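Local structure of acylphosphatase (Coxiella burnetii, 3TRG) at residues C13-V18 / E53-G58; G42-L47 / S93-R98; S19-G24 / Q76-N81; E29-K34 / T67-E72; L38-W43 / D61-L66. The protein catalyses the hydrolysis of acyl phosphates to a carboxylate and inorganic phosphate. All blocks are in the same frame, centred on the assembly; numbering follows the deposited sequence. Where two conformers were deposited one is given.

The five contacts build one acylphosphatase domain, a mixed sheet in strand order 4-1-3-2-5 with helices 27-37 and 60-69 packed on one face. Contact 1 pairs the central strand 52-57 with its neighbour 11-19; contact 2, its centre about 9 Å away, adds the C-terminal strand, and E53 O lies 2.8 Å from K45 N. Contact 3 closes the other end of the sheet. Contact 4 joins the two helices, and contact 5, which shares G42 and W43 with contact 2, ties the second helix to the start of strand 41-46. Of the predicted active-site residues, N46 is in contact 2, ND2 3.1 Å from V22 O of contact 3, and R28, salt-bridged to R98, lies beside it.

Contact 1: C13-V18 / E53-G58; sequences CIHVTV and ELVACG. With EDO (1,2-ethanediol), chain C.
V16 and L54 meet side by side at the apolar centre, V16 CB 3.7 Å from L54 CG, on the sheet face that also carries I14, A56 and V18. Helix 60-69 covers this face, with T67 and L66 touching I14, L54 and A56. Strands 13-18 and 53-57 run antiparallel here, with 53-57 central in the acylphosphatase sheet, and four backbone hydrogen bonds join I14 to A56 and V16 to L54. The other face carries C13, H15, T17, E53, V55 and C57. At one end of it C13 SG and C57 SG form a disulfide across a non-hydrogen-bonded pair, with a chi3 of 110°. V55 CG2 meets the edge of the H15 imidazole 3.8 Å from CD2. With CG anti to the backbone N (chi1 -178°) and an extended chain, E53 carries its carboxylate to the NE2 corner of that ring. H15 NE2 donates to E53 OE2 at 2.6 Å, almost straight, onto the anti lone pair, while ring and carboxylate planes stand 89° apart. H15 ND1 donates to O1 of an ethanediol, probably from the crystallisation liquor, at 2.7 Å; E85 binds it too. If both ring nitrogens do donate, the imidazole would be protonated, which E53 would favour.

Contact 2: G42-L47 / S93-R98; sequences GWVKNL and SDFRVR
W43 CG sits between its backbone N and carbonyl carbon (chi1 56°), which stands the indole up from the sheet, and the extended chain of R98 (chi1 -71°) lays the guanidinium flat on it. The two planes are 4° apart and R98 CZ is 3.6 Å from the centroid of the five-membered ring, a stacked cation-pi pair. The strands beneath, 42-46 and 95-97, are the parallel pair at the edge of the acylphosphatase sheet. Their ladder alternates from G42 N to D94 O, R96 N to G42 O, V44 N to R96 O and R98 N to V44 O. On the helix-covered face F95 lays its ring over the backbone of G42 and W43, with G42 C 3.7 Å above the ring plane. V44 CG1 meets the ring edge at F95 CE1, 3.8 Å away, and also touches V97. R96 NE forms a salt bridge with D94 OD2 at 3.1 Å, in the guanidinium plane. The C-terminal carboxylate pairs with R28, a predicted active-site residue, placing the chain end next to the probable catalytic site. A water accepts from N46 N at 2.9 Å and donates to R98 OXT at 2.8 Å.

Contact 3: S19-G24 / Q76-N81; sequences SGKVQG and QAAVSN
Backbone hydrogen bonds between S19 and the pair S80 and N81 hold one end of this contact. S19 N donates to N81 O at 3.0 Å, and S19 O accepts from S80 N at 2.8 Å and weakly from N81 N at 3.4 Å. From G20, opposite V79, the pairing runs on shifted by one residue: K21 N donates to A78 O at 2.9 Å from above the carbonyl plane, while A78 N meets K21 O in plane, on a lone pair. Among side chains, in one of the two conformers of S19, its hydroxyl and that of S80 share a hydrogen bond of 2.8 Å. Each OG then lies between its own backbone N and carbonyl carbon (chi1 67° and 63°), which turns the two groups to each other across the strands. K21 NZ folds back within its own loop to Q23 O at 2.7 Å. Apolar contact is slight, K21 CB resting 3.7 Å from A78 CB. V79 CG1 is 3.6 Å from S19 O, with F27 behind V79. Two residues facing S19 make this a classic beta bulge, at the mouth of the loop between strand 11-19 and helix 27-37, the phosphate-binding loop in acylphosphatases.

Contact 4: E29-K34 / T67-E72; sequences ESVRKK and TEWLWE
W69 thrusts its indole between the two helices and meets S30, V31 and K34 together. Its CG is anti to the backbone N (chi1 175°), which sends the ring straight across from helix 60-69 to helix 27-37. K34 lies over one face of the indole. Bent at chi2 and chi3, the lysine chain follows the bicycle: CG rests against the six-membered ring, 3.8 Å from W69 CE3, and CE stands over the five-membered ring, 3.7 Å from its centroid and only 7° off the normal. That is a CH-pi contact made by the methylene next to the charge. The ammonium goes a little farther, NZ 4.4 Å from the same centroid, in a cation-pi contact in which the ring's electron density would stabilise the charge. The far edge of the six-membered ring is met in plane by S30 OG, 3.4 Å from W69 CH2, while the hydroxyl's hydrogen bond is with F27 O. Both helices lie on one face of the alpha/beta sandwich of acylphosphatases, and the indole spans the gap between them on the side turned from the sheet. Next in sequence, L70 turns inward. Its CD2 packs on V31 CG2 at 4.0 Å, the two side chains crossing at about a right angle, and V31 CG2 also reaches the ring at W69 CZ3, 4.1 Å away. Towards the sheet, V31 rests on F95, and L70 on V16 and V82.

Contact 5: L38-W43 / D61-L66; sequences LQLTGW and DSIMIL
L38 packs from CB to its methyls on one turn of helix 60-69, at S62, I65 and L66. Its CB lies 3.9 Å from S62 CB. With CG anti to the carbonyl carbon (chi1 -64°), the branch extends over the helix: CD1 comes 3.7 Å from S62 O and 4.0 Å from L66 CB, and CD2 ends against I65 CG2 at 4.0 Å. The backbone of the same residue is gripped too, S62 OG donating to L38 O at 2.8 Å, in the carbonyl plane and on a lone pair. Here helix 27-37 ends in a Schellman motif with Q39, at positive phi, as the C' residue, and the chain turns into strand 41-46. L40, the residue after the turn, points to helix 60-69. Its two methyls part, CD1 meeting L66 CD2 at 3.8 Å and CD2 meeting S62 CB at 3.7 Å. Below them L66 rests on A56 of the sheet, while L40 also touches A35.

Contact 1: C13-V18 / E53-G58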
# COMPACT_ATOMS: atom_id res chain seq x y z
N CYS A 13 3.26 -7.34 7.43
CA CYS A 13 2.55 -7.04 6.20
C CYS A 13 1.12 -6.60 6.51
O CYS A 13 0.53 -7.04 7.50
CB CYS A 13 2.48 -8.28 5.29
SG CYS A 13 4.05 -8.86 4.64
N ILE A 14 0.58 -5.73 5.66
CA ILE A 14 -0.82 -5.34 5.75
C ILE A 14 -1.50 -5.49 4.39
O ILE A 14 -0.84 -5.48 3.35
CB ILE A 14 -1.00 -3.89 6.26
CG1 ILE A 14 -0.43 -2.88 5.26
CG2 ILE A 14 -0.38 -3.72 7.65
CD1 ILE A 14 -0.83 -1.44 5.55
N HIS A 15 -2.82 -5.64 4.42
CA HIS A 15 -3.65 -5.63 3.22
C HIS A 15 -4.58 -4.43 3.32
O HIS A 15 -5.11 -4.14 4.39
CB HIS A 15 -4.45 -6.93 3.14
CG HIS A 15 -5.40 -6.99 1.98
ND1 HIS A 15 -6.75 -6.78 2.12
CD2 HIS A 15 -5.19 -7.25 0.67
CE1 HIS A 15 -7.34 -6.90 0.94
NE2 HIS A 15 -6.41 -7.19 0.04
N VAL A 16 -4.77 -3.73 2.20
CA VAL A 16 -5.53 -2.48 2.21
C VAL A 16 -6.48 -2.40 1.03
O VAL A 16 -6.15 -2.85 -0.08
CB VAL A 16 -4.59 -1.26 2.10
CG1 VAL A 16 -5.34 0.03 2.49
CG2 VAL A 16 -3.35 -1.45 2.96
N THR A 17 -7.66 -1.84 1.27
CA THR A 17 -8.51 -1.35 0.18
C THR A 17 -8.74 0.14 0.36
O THR A 17 -8.92 0.63 1.48
CB THR A 17 -9.85 -2.10 0.07
OG1 THR A 17 -10.52 -2.07 1.34
CG2 THR A 17 -9.63 -3.54 -0.36
N VAL A 18 -8.72 0.86 -0.75
CA VAL A 18 -8.87 2.31 -0.74
C VAL A 18 -10.02 2.67 -1.66
O VAL A 18 -10.01 2.33 -2.84
CB VAL A 18 -7.58 3.01 -1.23
CG1 VAL A 18 -7.75 4.53 -1.19
CG2 VAL A 18 -6.39 2.59 -0.37
N GLU A 53 -6.49 -1.84 -4.34
CA GLU A 53 -6.14 -2.90 -3.40
C GLU A 53 -4.63 -3.05 -3.36
O GLU A 53 -3.97 -3.03 -4.40
CB GLU A 53 -6.80 -4.23 -3.79
CG GLU A 53 -6.49 -5.35 -2.81
CD GLU A 53 -6.91 -6.72 -3.32
OE1 GLU A 53 -7.26 -6.84 -4.51
OE2 GLU A 53 -6.87 -7.68 -2.51
N LEU A 54 -4.07 -3.22 -2.17
CA LEU A 54 -2.63 -3.41 -2.07
C LEU A 54 -2.24 -4.29 -0.89
O LEU A 54 -2.99 -4.44 0.07
CB LEU A 54 -1.89 -2.07 -1.97
CG LEU A 54 -2.22 -1.22 -0.74
CD1 LEU A 54 -0.94 -0.72 -0.10
CD2 LEU A 54 -3.11 -0.05 -1.13
N VAL A 55 -1.06 -4.89 -1.01
CA VAL A 55 -0.37 -5.51 0.12
C VAL A 55 0.97 -4.79 0.26
O VAL A 55 1.67 -4.55 -0.72
CB VAL A 55 -0.13 -7.01 -0.12
CG1 VAL A 55 0.88 -7.56 0.89
CG2 VAL A 55 -1.45 -7.78 -0.03
N ALA A 56 1.30 -4.42 1.49
CA ALA A 56 2.56 -3.74 1.76
C ALA A 56 3.27 -4.42 2.92
O ALA A 56 2.65 -4.68 3.95
CB ALA A 56 2.32 -2.27 2.07
N CYS A 57 4.56 -4.70 2.74
CA CYS A 57 5.36 -5.39 3.75
C CYS A 57 6.63 -4.60 4.01
O CYS A 57 7.25 -4.06 3.09
CB CYS A 57 5.76 -6.78 3.27
SG CYS A 57 4.39 -7.89 2.88
N GLY A 58 7.02 -4.55 5.28
CA GLY A 58 8.27 -3.91 5.67
C GLY A 58 8.18 -3.44 7.10
O GLY A 58 7.38 -3.94 7.89
C1 EDO C . -8.52 -5.05 4.89
O1 EDO C . -8.08 -6.34 4.45
C2 EDO C . -8.85 -4.19 3.68
O2 EDO C . -9.98 -4.73 2.99

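Contact 2: G42-L47 / S93-R98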
# COMPACT_ATOMS: atom_id res chain seq x y z
N GLY A 42 5.67 -5.57 -1.88
CA GLY A 42 4.29 -5.97 -2.05
C GLY A 42 3.76 -5.65 -3.43
O GLY A 42 4.49 -5.72 -4.42
N TRP A 43 2.48 -5.29 -3.50
CA TRP A 43 1.85 -5.04 -4.80
C TRP A 43 0.61 -4.15 -4.68
O TRP A 43 0.04 -3.99 -3.59
CB TRP A 43 1.47 -6.37 -5.47
CG TRP A 43 0.58 -7.26 -4.64
CD1 TRP A 43 0.97 -8.30 -3.84
CD2 TRP A 43 -0.85 -7.19 -4.53
NE1 TRP A 43 -0.12 -8.88 -3.24
CE2 TRP A 43 -1.25 -8.22 -3.64
CE3 TRP A 43 -1.83 -6.37 -5.09
CZ2 TRP A 43 -2.59 -8.44 -3.31
CZ3 TRP A 43 -3.16 -6.59 -4.76
CH2 TRP A 43 -3.53 -7.61 -3.88
N VAL A 44 0.21 -3.58 -5.80
CA VAL A 44 -0.97 -2.72 -5.83
C VAL A 44 -1.72 -2.89 -7.15
O VAL A 44 -1.11 -3.03 -8.20
CB VAL A 44 -0.61 -1.23 -5.63
CG1 VAL A 44 0.34 -0.75 -6.73
CG2 VAL A 44 -1.86 -0.37 -5.57
N LYS A 45 -3.04 -2.87 -7.08
CA LYS A 45 -3.83 -2.89 -8.30
C LYS A 45 -5.05 -1.99 -8.15
O LYS A 45 -5.42 -1.59 -7.04
CB LYS A 45 -4.25 -4.31 -8.66
CG LYS A 45 -5.24 -4.92 -7.70
CD LYS A 45 -5.42 -6.42 -7.93
CE LYS A 45 -6.39 -6.71 -9.06
NZ LYS A 45 -6.96 -8.09 -8.94
N ASN A 46 -5.65 -1.66 -9.29
CA ASN A 46 -6.92 -0.97 -9.32
C ASN A 46 -7.96 -2.02 -9.64
O ASN A 46 -7.93 -2.60 -10.71
CB ASN A 46 -6.94 0.07 -10.44
CG ASN A 46 -6.49 1.44 -9.99
OD1 ASN A 46 -5.31 1.76 -10.07
ND2 ASN A 46 -7.42 2.26 -9.52
N LEU A 47 -8.87 -2.27 -8.71
CA LEU A 47 -9.95 -3.20 -8.99
C LEU A 47 -10.91 -2.52 -9.97
O LEU A 47 -11.28 -1.36 -9.79
CB LEU A 47 -10.67 -3.60 -7.70
CG LEU A 47 -9.78 -4.29 -6.66
CD1 LEU A 47 -10.57 -4.54 -5.38
CD2 LEU A 47 -9.21 -5.60 -7.19
N SER A 93 10.22 -9.33 -2.89
CA SER A 93 11.53 -8.71 -3.05
C SER A 93 11.42 -7.26 -3.51
O SER A 93 12.37 -6.49 -3.38
CB SER A 93 12.39 -9.51 -4.03
OG SER A 93 11.74 -9.67 -5.28
N ASP A 94 10.26 -6.90 -4.04
CA ASP A 94 10.06 -5.55 -4.55
C ASP A 94 8.60 -5.16 -4.43
O ASP A 94 7.79 -5.91 -3.88
CB ASP A 94 10.49 -5.45 -6.01
CG ASP A 94 9.81 -6.48 -6.90
OD1 ASP A 94 8.79 -7.06 -6.48
OD2 ASP A 94 10.31 -6.71 -8.02
N PHE A 95 8.27 -3.98 -4.93
CA PHE A 95 6.89 -3.53 -4.95
C PHE A 95 6.45 -3.34 -6.40
O PHE A 95 7.07 -2.58 -7.14
CB PHE A 95 6.70 -2.24 -4.16
CG PHE A 95 5.29 -2.03 -3.68
CD1 PHE A 95 4.30 -1.67 -4.57
CD2 PHE A 95 4.96 -2.24 -2.35
CE1 PHE A 95 2.98 -1.51 -4.14
CE2 PHE A 95 3.66 -2.08 -1.92
CZ PHE A 95 2.67 -1.71 -2.81
N ARG A 96 5.40 -4.05 -6.80
CA ARG A 96 5.00 -4.06 -8.20
C ARG A 96 3.57 -3.62 -8.40
O ARG A 96 2.71 -3.84 -7.54
CB ARG A 96 5.14 -5.47 -8.77
CG ARG A 96 6.56 -6.00 -8.81
CD ARG A 96 6.60 -7.30 -9.59
NE ARG A 96 7.92 -7.92 -9.57
CZ ARG A 96 8.23 -9.03 -10.22
NH1 ARG A 96 7.31 -9.64 -10.96
NH2 ARG A 96 9.46 -9.53 -10.14
N VAL A 97 3.29 -3.01 -9.54
CA VAL A 97 1.91 -2.84 -9.95
C VAL A 97 1.39 -4.15 -10.54
O VAL A 97 2.14 -4.92 -11.15
CB VAL A 97 1.71 -1.69 -10.96
CG1 VAL A 97 2.22 -0.39 -10.36
CG2 VAL A 97 2.41 -1.99 -12.28
N ARG A 98 0.11 -4.42 -10.31
CA ARG A 98 -0.56 -5.58 -10.89
C ARG A 98 -1.80 -5.16 -11.64
O ARG A 98 -2.55 -6.00 -12.13
CB ARG A 98 -0.94 -6.59 -9.81
CG ARG A 98 0.24 -7.32 -9.21
CD ARG A 98 -0.22 -8.34 -8.19
NE ARG A 98 0.93 -9.06 -7.65
CZ ARG A 98 0.85 -10.02 -6.74
NH1 ARG A 98 -0.33 -10.39 -6.25
NH2 ARG A 98 1.96 -10.62 -6.31
OXT ARG A 98 -2.08 -3.97 -11.78
O HOH W 1 6.00 -7.71 -5.73
O HOH W 2 -4.75 -3.05 -11.69

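Contact 3: S19-G24 / Q76-N81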
# COMPACT_ATOMS: atom_id res chain seq x y z
N SER A 19 -11.02 3.37 -1.11
CA SER A 19 -12.20 3.73 -1.89
C SER A 19 -12.25 5.22 -2.18
O SER A 19 -11.61 6.02 -1.50
CB SER A 19 -13.47 3.31 -1.15
OG SER A 19 -13.64 4.06 0.04
N GLY A 20 -13.02 5.57 -3.21
CA GLY A 20 -13.21 6.96 -3.58
C GLY A 20 -12.99 7.19 -5.06
O GLY A 20 -13.18 6.29 -5.88
N LYS A 21 -12.61 8.41 -5.40
CA LYS A 21 -12.17 8.73 -6.75
C LYS A 21 -10.73 8.27 -6.86
O LYS A 21 -9.80 8.98 -6.47
CB LYS A 21 -12.29 10.23 -7.00
CG LYS A 21 -11.40 10.77 -8.12
CD LYS A 21 -11.76 10.18 -9.47
CE LYS A 21 -10.88 10.78 -10.56
NZ LYS A 21 -11.20 10.23 -11.90
N VAL A 22 -10.54 7.06 -7.38
CA VAL A 22 -9.22 6.44 -7.41
C VAL A 22 -8.83 5.96 -8.81
O VAL A 22 -7.79 5.32 -8.98
CB VAL A 22 -9.11 5.26 -6.42
CG1 VAL A 22 -9.35 5.73 -4.99
CG2 VAL A 22 -10.08 4.14 -6.80
N GLN A 23 -9.67 6.25 -9.79
CA GLN A 23 -9.37 5.89 -11.18
C GLN A 23 -8.93 7.11 -11.99
O GLN A 23 -9.35 8.23 -11.72
CB GLN A 23 -10.58 5.23 -11.85
CG GLN A 23 -10.70 3.73 -11.60
CD GLN A 23 -11.29 3.40 -10.24
OE1 GLN A 23 -12.01 4.21 -9.65
NE2 GLN A 23 -10.98 2.21 -9.74
N GLY A 24 -8.07 6.87 -12.97
CA GLY A 24 -7.61 7.92 -13.86
C GLY A 24 -6.70 8.94 -13.20
O GLY A 24 -6.60 10.08 -13.67
N GLN A 76 -5.24 14.89 -7.49
CA GLN A 76 -6.54 14.66 -8.13
C GLN A 76 -7.29 13.44 -7.59
O GLN A 76 -8.47 13.25 -7.89
CB GLN A 76 -6.42 14.62 -9.66
CG GLN A 76 -5.93 15.93 -10.28
CD GLN A 76 -6.06 15.97 -11.79
OE1 GLN A 76 -7.02 15.44 -12.35
NE2 GLN A 76 -5.09 16.58 -12.46
N ALA A 77 -6.62 12.62 -6.78
CA ALA A 77 -7.32 11.53 -6.10
C ALA A 77 -8.22 12.12 -5.01
O ALA A 77 -7.87 13.10 -4.37
CB ALA A 77 -6.33 10.56 -5.48
N ALA A 78 -9.38 11.51 -4.82
CA ALA A 78 -10.29 11.92 -3.76
C ALA A 78 -10.71 10.70 -2.95
O ALA A 78 -11.75 10.09 -3.22
CB ALA A 78 -11.50 12.64 -4.32
N VAL A 79 -9.88 10.34 -1.97
CA VAL A 79 -10.06 9.13 -1.19
C VAL A 79 -11.14 9.29 -0.13
O VAL A 79 -11.12 10.26 0.64
CB VAL A 79 -8.73 8.70 -0.52
CG1 VAL A 79 -8.95 7.54 0.44
CG2 VAL A 79 -7.70 8.33 -1.59
N SER A 80 -12.08 8.35 -0.10
CA SER A 80 -13.19 8.41 0.85
C SER A 80 -12.99 7.47 2.05
O SER A 80 -13.57 7.68 3.11
CB SER A 80 -14.50 8.07 0.15
OG SER A 80 -14.48 6.75 -0.36
N ASN A 81 -12.18 6.43 1.87
CA ASN A 81 -11.90 5.51 2.96
C ASN A 81 -10.63 4.71 2.71
O ASN A 81 -10.29 4.41 1.57
CB ASN A 81 -13.07 4.55 3.19
CG ASN A 81 -12.92 3.76 4.47
OD1 ASN A 81 -12.64 4.32 5.53
ND2 ASN A 81 -13.11 2.45 4.38

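Contact 4: E29-K34 / T67-E72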
# COMPACT_ATOMS: atom_id res chain seq x y z
N GLU A 29 0.59 3.50 -9.74
CA GLU A 29 1.97 3.95 -9.85
C GLU A 29 2.39 4.77 -8.63
O GLU A 29 3.52 4.65 -8.16
CB GLU A 29 2.21 4.72 -11.14
CG GLU A 29 2.05 3.87 -12.41
CD GLU A 29 0.61 3.79 -12.89
OE1 GLU A 29 -0.30 4.32 -12.22
OE2 GLU A 29 0.39 3.21 -13.97
N SER A 30 1.48 5.59 -8.12
CA SER A 30 1.80 6.47 -6.99
C SER A 30 2.02 5.67 -5.71
O SER A 30 2.88 6.02 -4.89
CB SER A 30 0.71 7.53 -6.79
OG SER A 30 -0.42 7.02 -6.10
N VAL A 31 1.26 4.59 -5.55
CA VAL A 31 1.43 3.71 -4.40
C VAL A 31 2.78 2.99 -4.48
O VAL A 31 3.52 2.93 -3.49
CB VAL A 31 0.29 2.67 -4.31
CG1 VAL A 31 0.60 1.61 -3.26
CG2 VAL A 31 -1.04 3.36 -4.00
N ARG A 32 3.12 2.48 -5.66
CA ARG A 32 4.41 1.81 -5.84
C ARG A 32 5.57 2.75 -5.52
O ARG A 32 6.51 2.38 -4.82
CB ARG A 32 4.57 1.25 -7.25
CG ARG A 32 5.96 0.65 -7.52
CD ARG A 32 6.17 0.34 -9.00
NE ARG A 32 6.05 1.56 -9.81
CZ ARG A 32 5.73 1.58 -11.10
NH1 ARG A 32 5.49 0.45 -11.75
NH2 ARG A 32 5.63 2.74 -11.73
N LYS A 33 5.49 3.98 -6.02
CA LYS A 33 6.55 4.96 -5.79
C LYS A 33 6.66 5.31 -4.31
O LYS A 33 7.77 5.37 -3.76
CB LYS A 33 6.32 6.22 -6.62
CG LYS A 33 7.44 7.26 -6.51
CD LYS A 33 7.23 8.38 -7.52
CE LYS A 33 8.37 9.40 -7.48
NZ LYS A 33 8.31 10.27 -6.27
N LYS A 34 5.52 5.56 -3.67
CA LYS A 34 5.51 5.88 -2.25
C LYS A 34 6.07 4.71 -1.44
O LYS A 34 6.89 4.90 -0.55
CB LYS A 34 4.10 6.24 -1.79
CG LYS A 34 3.98 6.53 -0.29
CD LYS A 34 4.91 7.65 0.15
CE LYS A 34 4.47 8.99 -0.40
NZ LYS A 34 5.23 10.10 0.26
N THR A 67 -0.13 4.10 5.32
CA THR A 67 -1.57 4.08 5.57
C THR A 67 -2.13 5.48 5.79
O THR A 67 -3.28 5.75 5.44
CB THR A 67 -1.97 3.16 6.76
OG1 THR A 67 -1.35 3.60 7.97
CG2 THR A 67 -1.59 1.71 6.48
N GLU A 68 -1.34 6.38 6.36
CA GLU A 68 -1.81 7.75 6.54
C GLU A 68 -1.82 8.48 5.20
O GLU A 68 -2.76 9.21 4.89
CB GLU A 68 -0.96 8.52 7.55
CG GLU A 68 -1.40 9.98 7.69
CD GLU A 68 -0.81 10.68 8.90
OE1 GLU A 68 -0.31 9.99 9.82
OE2 GLU A 68 -0.85 11.93 8.93
N TRP A 69 -0.79 8.24 4.40
CA TRP A 69 -0.68 8.87 3.09
C TRP A 69 -1.80 8.44 2.14
O TRP A 69 -2.21 9.20 1.26
CB TRP A 69 0.68 8.58 2.47
CG TRP A 69 0.79 9.10 1.07
CD1 TRP A 69 1.11 10.37 0.69
CD2 TRP A 69 0.55 8.37 -0.14
NE1 TRP A 69 1.09 10.48 -0.68
CE2 TRP A 69 0.75 9.26 -1.21
CE3 TRP A 69 0.19 7.05 -0.42
CZ2 TRP A 69 0.60 8.87 -2.54
CZ3 TRP A 69 0.04 6.66 -1.74
CH2 TRP A 69 0.24 7.57 -2.78
N LEU A 70 -2.29 7.21 2.31
CA LEU A 70 -3.33 6.70 1.43
C LEU A 70 -4.63 7.50 1.51
O LEU A 70 -5.45 7.44 0.61
CB LEU A 70 -3.60 5.21 1.69
CG LEU A 70 -2.51 4.26 1.21
CD1 LEU A 70 -2.77 2.86 1.74
CD2 LEU A 70 -2.40 4.24 -0.32
N TRP A 71 -4.80 8.25 2.59
CA TRP A 71 -5.98 9.11 2.71
C TRP A 71 -5.87 10.32 1.79
O TRP A 71 -6.87 10.95 1.46
CB TRP A 71 -6.20 9.57 4.15
CG TRP A 71 -6.74 8.51 5.05
CD1 TRP A 71 -6.02 7.67 5.85
CD2 TRP A 71 -8.12 8.18 5.26
NE1 TRP A 71 -6.86 6.84 6.54
CE2 TRP A 71 -8.16 7.13 6.20
CE3 TRP A 71 -9.32 8.67 4.75
CZ2 TRP A 71 -9.35 6.56 6.63
CZ3 TRP A 71 -10.51 8.10 5.18
CH2 TRP A 71 -10.52 7.06 6.11
N GLU A 72 -4.64 10.64 1.39
CA GLU A 72 -4.40 11.75 0.48
C GLU A 72 -4.28 11.25 -0.96
O GLU A 72 -5.01 11.69 -1.84
CB GLU A 72 -3.13 12.51 0.88
CG GLU A 72 -2.79 13.66 -0.06
CD GLU A 72 -1.53 14.40 0.34
OE1 GLU A 72 -0.91 14.02 1.36
OE2 GLU A 72 -1.15 15.36 -0.36

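Contact 5: L38-W43 / D61-L66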
# COMPACT_ATOMS: atom_id res chain seq x y z
N LEU A 38 9.49 4.35 0.94
CA LEU A 38 9.41 3.90 2.33
C LEU A 38 10.05 2.52 2.54
O LEU A 38 9.93 1.95 3.62
CB LEU A 38 7.95 3.89 2.79
CG LEU A 38 7.28 5.27 2.82
CD1 LEU A 38 5.79 5.11 3.02
CD2 LEU A 38 7.89 6.13 3.92
N GLN A 39 10.71 2.00 1.52
CA GLN A 39 11.34 0.68 1.58
C GLN A 39 10.35 -0.43 1.94
O GLN A 39 10.64 -1.28 2.79
CB GLN A 39 12.51 0.69 2.57
CG GLN A 39 13.61 1.67 2.20
CD GLN A 39 14.91 1.39 2.93
OE1 GLN A 39 15.39 0.26 2.95
NE2 GLN A 39 15.48 2.43 3.54
N LEU A 40 9.20 -0.40 1.29
CA LEU A 40 8.19 -1.44 1.45
C LEU A 40 8.13 -2.29 0.19
O LEU A 40 8.47 -1.82 -0.90
CB LEU A 40 6.81 -0.80 1.70
CG LEU A 40 6.67 0.04 2.97
CD1 LEU A 40 5.34 0.76 2.97
CD2 LEU A 40 6.83 -0.83 4.20
N THR A 41 7.71 -3.54 0.36
CA THR A 41 7.51 -4.46 -0.76
C THR A 41 6.05 -4.90 -0.81
O THR A 41 5.28 -4.62 0.11
CB THR A 41 8.42 -5.69 -0.63
OG1 THR A 41 8.12 -6.37 0.59
CG2 THR A 41 9.88 -5.27 -0.62
N GLY A 42 5.67 -5.57 -1.88
CA GLY A 42 4.29 -5.97 -2.05
C GLY A 42 3.76 -5.65 -3.43
O GLY A 42 4.49 -5.72 -4.42
N TRP A 43 2.48 -5.29 -3.50
CA TRP A 43 1.85 -5.04 -4.80
C TRP A 43 0.61 -4.15 -4.68
O TRP A 43 0.04 -3.99 -3.59
CB TRP A 43 1.47 -6.37 -5.47
CG TRP A 43 0.58 -7.26 -4.64
CD1 TRP A 43 0.97 -8.30 -3.84
CD2 TRP A 43 -0.85 -7.19 -4.53
NE1 TRP A 43 -0.12 -8.88 -3.24
CE2 TRP A 43 -1.25 -8.22 -3.64
CE3 TRP A 43 -1.83 -6.37 -5.09
CZ2 TRP A 43 -2.59 -8.44 -3.31
CZ3 TRP A 43 -3.16 -6.59 -4.76
CH2 TRP A 43 -3.53 -7.61 -3.88
N ASP A 61 6.92 1.44 11.03
CA ASP A 61 6.86 2.89 10.88
C ASP A 61 6.53 3.25 9.44
O ASP A 61 5.68 4.10 9.19
CB ASP A 61 8.18 3.55 11.29
CG ASP A 61 8.36 3.62 12.80
OD1 ASP A 61 7.55 3.04 13.55
OD2 ASP A 61 9.34 4.26 13.23
N SER A 62 7.20 2.60 8.49
CA SER A 62 6.94 2.84 7.07
C SER A 62 5.51 2.45 6.69
O SER A 62 4.83 3.19 5.98
CB SER A 62 7.93 2.08 6.19
OG SER A 62 9.22 2.66 6.28
N ILE A 63 5.07 1.29 7.15
CA ILE A 63 3.70 0.85 6.92
C ILE A 63 2.70 1.92 7.38
O ILE A 63 1.77 2.28 6.65
CB ILE A 63 3.43 -0.50 7.61
CG1 ILE A 63 4.19 -1.62 6.90
CG2 ILE A 63 1.93 -0.81 7.66
CD1 ILE A 63 4.05 -2.97 7.55
N MSE A 64 2.91 2.44 8.58
CA MSE A 64 1.97 3.41 9.15
C MSE A 64 2.03 4.78 8.49
O MSE A 64 1.04 5.49 8.45
CB MSE A 64 2.13 3.49 10.67
CG MSE A 64 1.77 2.19 11.36
SE MSE A 64 -0.09 1.68 11.01
CE MSE A 64 -0.95 3.11 12.01
N ILE A 65 3.19 5.15 7.97
CA ILE A 65 3.29 6.35 7.16
C ILE A 65 2.50 6.15 5.86
O ILE A 65 1.76 7.04 5.43
CB ILE A 65 4.75 6.69 6.86
CG1 ILE A 65 5.45 7.12 8.15
CG2 ILE A 65 4.84 7.80 5.80
CD1 ILE A 65 6.94 7.30 7.99
N LEU A 66 2.63 4.97 5.25
CA LEU A 66 1.87 4.67 4.04
C LEU A 66 0.36 4.74 4.26
O LEU A 66 -0.35 5.36 3.47
CB LEU A 66 2.24 3.28 3.50
CG LEU A 66 1.50 2.88 2.22
CD1 LEU A 66 1.95 3.74 1.06
CD2 LEU A 66 1.75 1.40 1.94